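Local coordinates for protein beta-galactosidase/beta-glucuronidase (Faecalibacterium prausnitzii L2-6, PDB 6MVF) that binds flavin mononucleotide and probably hydrolyses beta-glucuronides in the gut, as a member of glycosyl hydrolase family 2, at residues S485-E490 against Q519-R524. Residues are numbered along the deposited sequence; the frame is centred on the assembly and turned at random.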
loop_
_atom_site.group_PDB
_atom_site.type_symbol
_atom_site.label_atom_id
_atom_site.label_comp_id
_atom_site.label_asym_id
_atom_site.label_seq_id
_atom_site.Cartn_x
_atom_site.Cartn_y
_atom_site.Cartn_z
ATOM N N SER A 485 -23.589 18.664 29.492
ATOM C CA SER A 485 -23.572 18.162 28.121
ATOM C C SER A 485 -23.170 19.213 27.096
ATOM O O SER A 485 -22.797 18.845 25.980
ATOM C CB SER A 485 -24.941 17.584 27.754
ATOM O OG SER A 485 -25.991 18.423 28.216
ATOM N N GLU A 486 -23.300 20.502 27.421
ATOM C CA GLU A 486 -22.762 21.591 26.612
ATOM C C GLU A 486 -22.346 22.711 27.539
ATOM O O GLU A 486 -23.066 23.048 28.486
ATOM C CB GLU A 486 -23.742 22.199 25.590
ATOM C CG GLU A 486 -24.427 21.247 24.656
ATOM C CD GLU A 486 -25.290 21.963 23.627
ATOM O OE1 GLU A 486 -25.245 23.220 23.567
ATOM O OE2 GLU A 486 -26.013 21.260 22.873
ATOM N N TYR A 487 -21.176 23.261 27.250
ATOM C CA TYR A 487 -20.700 24.537 27.748
ATOM C C TYR A 487 -19.664 25.011 26.741
ATOM O O TYR A 487 -19.060 24.198 26.038
ATOM C CB TYR A 487 -20.102 24.416 29.153
ATOM C CG TYR A 487 -18.793 23.665 29.230
ATOM C CD1 TYR A 487 -18.762 22.269 29.329
ATOM C CD2 TYR A 487 -17.585 24.348 29.202
ATOM C CE1 TYR A 487 -17.546 21.584 29.402
ATOM C CE2 TYR A 487 -16.376 23.680 29.277
ATOM C CZ TYR A 487 -16.357 22.305 29.379
ATOM O OH TYR A 487 -15.140 21.671 29.471
ATOM N N GLY A 488 -19.474 26.314 26.645
ATOM C CA GLY A 488 -18.523 26.808 25.676
ATOM C C GLY A 488 -18.719 28.288 25.415
ATOM O O GLY A 488 -19.490 28.961 26.081
ATOM N N CYS A 489 -18.019 28.761 24.399
ATOM C CA CYS A 489 -17.857 30.189 24.213
ATOM C C CYS A 489 -17.284 30.393 22.823
ATOM O O CYS A 489 -16.510 29.559 22.349
ATOM C CB CYS A 489 -16.935 30.723 25.305
ATOM S SG CYS A 489 -16.441 32.371 25.161
ATOM N N GLU A 490 -17.706 31.452 22.149
ATOM C CA GLU A 490 -17.213 31.680 20.803
ATOM C C GLU A 490 -15.798 32.210 20.853
ATOM O O GLU A 490 -15.406 32.908 21.788
ATOM C CB GLU A 490 -18.096 32.660 20.040
ATOM C CG GLU A 490 -19.545 32.196 19.944
ATOM C CD GLU A 490 -19.843 31.536 18.628
ATOM O OE1 GLU A 490 -18.994 31.711 17.717
ATOM O OE2 GLU A 490 -20.909 30.859 18.519
ATOM N N GLN A 519 -10.627 23.680 35.043
ATOM C CA GLN A 519 -10.335 23.545 36.460
ATOM C C GLN A 519 -11.605 23.273 37.271
ATOM O O GLN A 519 -11.561 22.526 38.252
ATOM C CB GLN A 519 -9.617 24.811 36.947
ATOM C CG GLN A 519 -9.182 24.741 38.394
ATOM C CD GLN A 519 -8.175 23.645 38.602
ATOM O OE1 GLN A 519 -7.197 23.553 37.851
ATOM N NE2 GLN A 519 -8.421 22.772 39.595
ATOM N N ALA A 520 -12.740 23.851 36.867
ATOM C CA ALA A 520 -14.007 23.583 37.547
ATOM C C ALA A 520 -14.360 22.098 37.515
ATOM O O ALA A 520 -14.784 21.536 38.533
ATOM C CB ALA A 520 -15.137 24.409 36.921
ATOM N N PHE A 521 -14.198 21.447 36.356
ATOM C CA PHE A 521 -14.563 20.034 36.274
ATOM C C PHE A 521 -13.509 19.133 36.889
ATOM O O PHE A 521 -13.850 18.093 37.446
ATOM C CB PHE A 521 -14.848 19.631 34.831
ATOM C CG PHE A 521 -16.073 20.282 34.280
ATOM C CD1 PHE A 521 -17.300 20.096 34.901
ATOM C CD2 PHE A 521 -16.001 21.118 33.179
ATOM C CE1 PHE A 521 -18.443 20.714 34.424
ATOM C CE2 PHE A 521 -17.140 21.735 32.681
ATOM C CZ PHE A 521 -18.370 21.538 33.305
ATOM N N GLU A 522 -12.245 19.526 36.849
ATOM C CA GLU A 522 -11.248 18.793 37.616
ATOM C C GLU A 522 -11.488 18.906 39.122
ATOM O O GLU A 522 -11.122 18.002 39.879
ATOM C CB GLU A 522 -9.841 19.284 37.261
ATOM C CG GLU A 522 -8.763 18.553 38.029
ATOM C CD GLU A 522 -7.390 19.038 37.682
ATOM O OE1 GLU A 522 -6.906 19.958 38.377
ATOM O OE2 GLU A 522 -6.805 18.506 36.710
ATOM N N ASP A 523 -12.089 20.002 39.582
ATOM C CA ASP A 523 -12.377 20.121 41.005
ATOM C C ASP A 523 -13.550 19.255 41.442
ATOM O O ASP A 523 -13.736 19.074 42.647
ATOM C CB ASP A 523 -12.676 21.571 41.374
ATOM C CG ASP A 523 -11.424 22.426 41.498
ATOM O OD1 ASP A 523 -10.323 21.874 41.742
ATOM O OD2 ASP A 523 -11.550 23.670 41.371
ATOM N N ARG A 524 -14.345 18.730 40.504
ATOM C CA ARG A 524 -15.605 18.052 40.814
ATOM C C ARG A 524 -15.695 16.710 40.099
ATOM O O ARG A 524 -16.335 16.594 39.045
ATOM C CB ARG A 524 -16.791 18.934 40.439
ATOM C CG ARG A 524 -16.764 20.293 41.089
ATOM C CD ARG A 524 -17.768 21.236 40.442
ATOM N NE ARG A 524 -17.890 22.452 41.222
ATOM C CZ ARG A 524 -16.980 23.418 41.237
ATOM N NH1 ARG A 524 -15.882 23.311 40.499
ATOM N NH2 ARG A 524 -17.167 24.485 41.999
#
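Y487 and F521 meet ring against ring, and this single buried pair makes the whole contact. CE2 of F521 lies over one face of the tyrosine ring, displaced toward its rim, with CE1 of Y487 3.3 Å away. The centroids are 5.0 Å apart and the planes lie at 50°, so the rings meet obliquely. The backbones stay well apart, 11.4 Å between the CA atoms of Y487 and F521, a gap that two large flat side chains are long enough to span. Both segments belong to the TIM barrel domain: strand 482-487 is one of its parallel barrel strands, and helix 507-522 packs outside, joining it to the next strand, 529-532, in a beta-alpha-beta crossover. Tyrosine suits its place because the ring packs against M517, V532 and S530 while OH reaches a hydrogen bond with the hydroxyl of Y571. F521, with no polar end to satisfy, suits the buried space between helix and barrel, where it also touches S530. Were Y487 an alanine, F521 would probably lose its ring partner, a gap would open between strand and helix, and Y571 would lose that bond. Farther along, the chain turns toward solvent at E522 and D523, and the interactions are polar. There NE2 of Q519 donates to OD1 of D523 (3.0 Å), from above the carboxylate plane, while NH1 of R524 holds O of A520 at 2.9 Å and its NE forms a salt bridge with D471.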